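Local atomic coordinates of glycoside hydrolase (PDB entry 6ORH), a protein that probably acts as an alpha-L-fucosidase of glycoside hydrolase family 29, removing fucose from host-derived carbohydrate antigens. Residues T86-Y91 / L150-S155. The protein carries 2 engineered substitutions. Sequence-based numbering, arbitrary orientation.
Sequences TAHTDY and LKEILS
The carboxylate of Glu152, near the C-terminal end of helix 139-154, makes a bidentate hydrogen-bonded contact with Thr86 and Ala87. These two lie in the loop between strand 70-74 and helix 105-116. Each oxygen takes one donor from segment 86-91. Thr86 OG1 gives its proton to Glu152 OE1 at 2.6 Å, and the backbone Ala87 N donates to Glu152 OE2 at 2.8 Å. The second bond is nearly straight, with an angle of 171° at the hydrogen. Both oxygens use their syn lone pairs, so the two bonds fix the rotation of the carboxylate. The Glu152 chain reaches the loop because it runs extended beyond CG. Tyr84 OH also hydrogen-bonds to OE1, giving that oxygen a second partner.

Thr86 OG1 sits anti to its own nitrogen (chi1 179°). From there it also accepts from His88 N at 3.1 Å, and Gln149 on the helix bonds to it as well. The His88 side chain meets Glu152 from the opposite direction. His88 CD2 comes within 3.4 Å of Glu152 CD, with the ring and carboxylate planes 52° apart. Ala87 CB lies over one face of that ring. The contact lies away from the glycan pockets, at the periphery of the TIM-barrel domain. The arrangement is an ST turn at Thr86 whose hydroxyl and following backbone N-H are bound by one carboxylate, joining a loop of the TIM barrel to helix 139-154.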
ATOM      1  N   THR A  86      -7.464 -40.720  15.874  1.00 15.76           N
ATOM      2  CA  THR A  86      -8.095 -41.205  14.664  1.00 15.29           C
ATOM      3  C   THR A  86      -8.048 -42.736  14.605  1.00 16.62           C
ATOM      4  O   THR A  86      -7.100 -43.358  15.087  1.00 18.24           O
ATOM      5  CB  THR A  86      -7.365 -40.625  13.439  1.00 14.96           C
ATOM      6  OG1 THR A  86      -7.951 -41.107  12.238  1.00 15.59           O
ATOM      7  CG2 THR A  86      -5.862 -40.843  13.442  1.00 15.26           C
ATOM      8  N   ALA A  87      -9.063 -43.299  13.940  1.00 15.79           N
ATOM      9  CA  ALA A  87      -9.093 -44.735  13.699  1.00 17.98           C
ATOM     10  C   ALA A  87      -8.192 -45.109  12.520  1.00 19.60           C
ATOM     11  O   ALA A  87      -7.988 -46.302  12.259  1.00 20.58           O
ATOM     12  CB  ALA A  87     -10.514 -45.178  13.429  1.00 18.50           C
ATOM     13  N   HIS A  88      -7.672 -44.114  11.785  1.00 16.82           N
ATOM     14  CA  HIS A  88      -7.272 -44.347  10.397  1.00 17.38           C
ATOM     15  C   HIS A  88      -5.759 -44.394  10.176  1.00 17.66           C
ATOM     16  O   HIS A  88      -5.318 -44.716   9.063  1.00 19.22           O
ATOM     17  CB  HIS A  88      -7.991 -43.370   9.460  1.00 17.27           C
ATOM     18  CG  HIS A  88      -9.464 -43.573   9.514  1.00 17.90           C
ATOM     19  ND1 HIS A  88     -10.052 -44.792   9.199  1.00 19.77           N
ATOM     20  CD2 HIS A  88     -10.468 -42.765   9.917  1.00 18.47           C
ATOM     21  CE1 HIS A  88     -11.360 -44.696   9.348  1.00 19.30           C
ATOM     22  NE2 HIS A  88     -11.633 -43.477   9.790  1.00 18.08           N
ATOM     23  N   THR A  89      -4.977 -44.025  11.195  1.00 18.55           N
ATOM     24  CA  THR A  89      -3.532 -44.196  11.168  1.00 18.20           C
ATOM     25  C   THR A  89      -3.047 -44.504  12.576  1.00 18.96           C
ATOM     26  O   THR A  89      -3.692 -44.114  13.544  1.00 19.77           O
ATOM     27  CB  THR A  89      -2.800 -42.969  10.608  1.00 17.45           C
ATOM     28  OG1 THR A  89      -1.403 -43.271  10.685  1.00 17.78           O
ATOM     29  CG2 THR A  89      -3.004 -41.724  11.454  1.00 16.32           C
ATOM     30  N   ASP A  90      -1.885 -45.169  12.686  1.00 20.82           N
ATOM     31  CA  ASP A  90      -1.244 -45.307  13.983  1.00 22.53           C
ATOM     32  C   ASP A  90      -0.373 -44.097  14.318  1.00 20.98           C
ATOM     33  O   ASP A  90       0.168 -44.022  15.416  1.00 22.25           O
ATOM     34  CB  ASP A  90      -0.368 -46.564  14.052  1.00 28.68           C
ATOM     35  CG  ASP A  90      -1.143 -47.865  13.984  1.00 34.64           C
ATOM     36  OD1 ASP A  90      -2.319 -47.892  14.431  1.00 36.47           O
ATOM     37  OD2 ASP A  90      -0.550 -48.850  13.492  1.00 37.50           O
ATOM     38  N   TYR A  91      -0.177 -43.178  13.365  1.00 18.90           N
ATOM     39  CA  TYR A  91       0.730 -42.060  13.608  1.00 17.16           C
ATOM     40  C   TYR A  91      -0.034 -40.897  14.239  1.00 17.06           C
ATOM     41  O   TYR A  91      -0.350 -39.913  13.573  1.00 16.31           O
ATOM     42  CB  TYR A  91       1.445 -41.637  12.322  1.00 17.11           C
ATOM     43  CG  TYR A  91       2.665 -40.765  12.495  1.00 18.09           C
ATOM     44  CD1 TYR A  91       3.715 -41.154  13.323  1.00 18.56           C
ATOM     45  CD2 TYR A  91       2.808 -39.581  11.787  1.00 16.48           C
ATOM     46  CE1 TYR A  91       4.870 -40.388  13.427  1.00 19.30           C
ATOM     47  CE2 TYR A  91       3.949 -38.799  11.894  1.00 16.97           C
ATOM     48  CZ  TYR A  91       4.975 -39.190  12.739  1.00 19.20           C
ATOM     49  OH  TYR A  91       6.103 -38.435  12.830  1.00 21.68           O
ATOM     50  N   LEU A 150     -11.998 -36.316   7.631  1.00 13.16           N
ATOM     51  CA  LEU A 150     -13.015 -35.265   7.606  1.00 14.05           C
ATOM     52  C   LEU A 150     -14.277 -35.761   8.325  1.00 14.54           C
ATOM     53  O   LEU A 150     -14.860 -35.016   9.123  1.00 14.59           O
ATOM     54  CB  LEU A 150     -13.358 -34.846   6.175  1.00 13.94           C
ATOM     55  CG  LEU A 150     -12.310 -34.018   5.414  1.00 12.83           C
ATOM     56  CD1 LEU A 150     -12.811 -33.715   4.011  1.00 13.40           C
ATOM     57  CD2 LEU A 150     -12.012 -32.724   6.163  1.00 14.16           C
ATOM     58  N   LYS A 151     -14.711 -37.006   8.022  1.00 15.60           N
ATOM     59  CA  LYS A 151     -15.935 -37.543   8.608  1.00 15.70           C
ATOM     60  C   LYS A 151     -15.780 -37.694  10.120  1.00 16.49           C
ATOM     61  O   LYS A 151     -16.680 -37.335  10.882  1.00 17.29           O
ATOM     62  CB  LYS A 151     -16.252 -38.889   7.943  1.00 15.68           C
ATOM     63  CG  LYS A 151     -16.774 -38.706   6.520  1.00 18.40           C
ATOM     64  CD  LYS A 151     -17.009 -40.027   5.802  1.00 21.25           C
ATOM     65  CE  LYS A 151     -17.580 -39.835   4.412  1.00 24.64           C
ATOM     66  NZ  LYS A 151     -17.796 -41.156   3.773  1.00 27.33           N
ATOM     67  N   GLU A 152     -14.637 -38.217  10.570  1.00 15.87           N
ATOM     68  CA  GLU A 152     -14.383 -38.380  11.998  1.00 17.14           C
ATOM     69  C   GLU A 152     -14.481 -37.042  12.723  1.00 17.09           C
ATOM     70  O   GLU A 152     -15.002 -36.964  13.841  1.00 17.83           O
ATOM     71  CB  GLU A 152     -12.949 -38.822  12.264  1.00 18.75           C
ATOM     72  CG  GLU A 152     -12.768 -40.296  12.123  1.00 20.42           C
ATOM     73  CD  GLU A 152     -11.380 -40.775  12.511  1.00 19.26           C
ATOM     74  OE1 GLU A 152     -10.376 -40.103  12.163  1.00 18.18           O
ATOM     75  OE2 GLU A 152     -11.312 -41.816  13.202  1.00 20.80           O
ATOM     76  N   ILE A 153     -13.953 -35.998  12.091  1.00 16.81           N
ATOM     77  CA  ILE A 153     -13.834 -34.718  12.775  1.00 16.13           C
ATOM     78  C   ILE A 153     -15.192 -34.028  12.767  1.00 17.59           C
ATOM     79  O   ILE A 153     -15.592 -33.423  13.785  1.00 17.73           O
ATOM     80  CB  ILE A 153     -12.763 -33.858  12.070  1.00 15.22           C
ATOM     81  CG1 ILE A 153     -11.366 -34.470  12.278  1.00 14.61           C
ATOM     82  CG2 ILE A 153     -12.829 -32.411  12.556  1.00 15.07           C
ATOM     83  CD1 ILE A 153     -10.328 -33.990  11.247  1.00 16.41           C
ATOM     84  N   LEU A 154     -15.852 -34.060  11.599  1.00 14.85           N
ATOM     85  CA  LEU A 154     -16.987 -33.179  11.370  1.00 14.69           C
ATOM     86  C   LEU A 154     -18.339 -33.815  11.724  1.00 15.64           C
ATOM     87  O   LEU A 154     -19.364 -33.120  11.650  1.00 14.45           O
ATOM     88  CB  LEU A 154     -16.976 -32.674   9.922  1.00 14.11           C
ATOM     89  CG  LEU A 154     -15.703 -31.941   9.491  1.00 13.49           C
ATOM     90  CD1 LEU A 154     -15.744 -31.696   7.988  1.00 12.46           C
ATOM     91  CD2 LEU A 154     -15.527 -30.601  10.246  1.00 13.57           C
ATOM     92  N   SER A 155     -18.345 -35.112  12.098  1.00 16.57           N
ATOM     93  CA  SER A 155     -19.595 -35.778  12.470  1.00 16.74           C
ATOM     94  C   SER A 155     -19.726 -36.002  13.977  1.00 18.04           C
ATOM     95  O   SER A 155     -20.729 -36.575  14.400  1.00 18.67           O
ATOM     96  CB  SER A 155     -19.733 -37.107  11.768  1.00 17.25           C
ATOM     97  OG  SER A 155     -18.810 -38.006  12.355  1.00 17.11           O
TER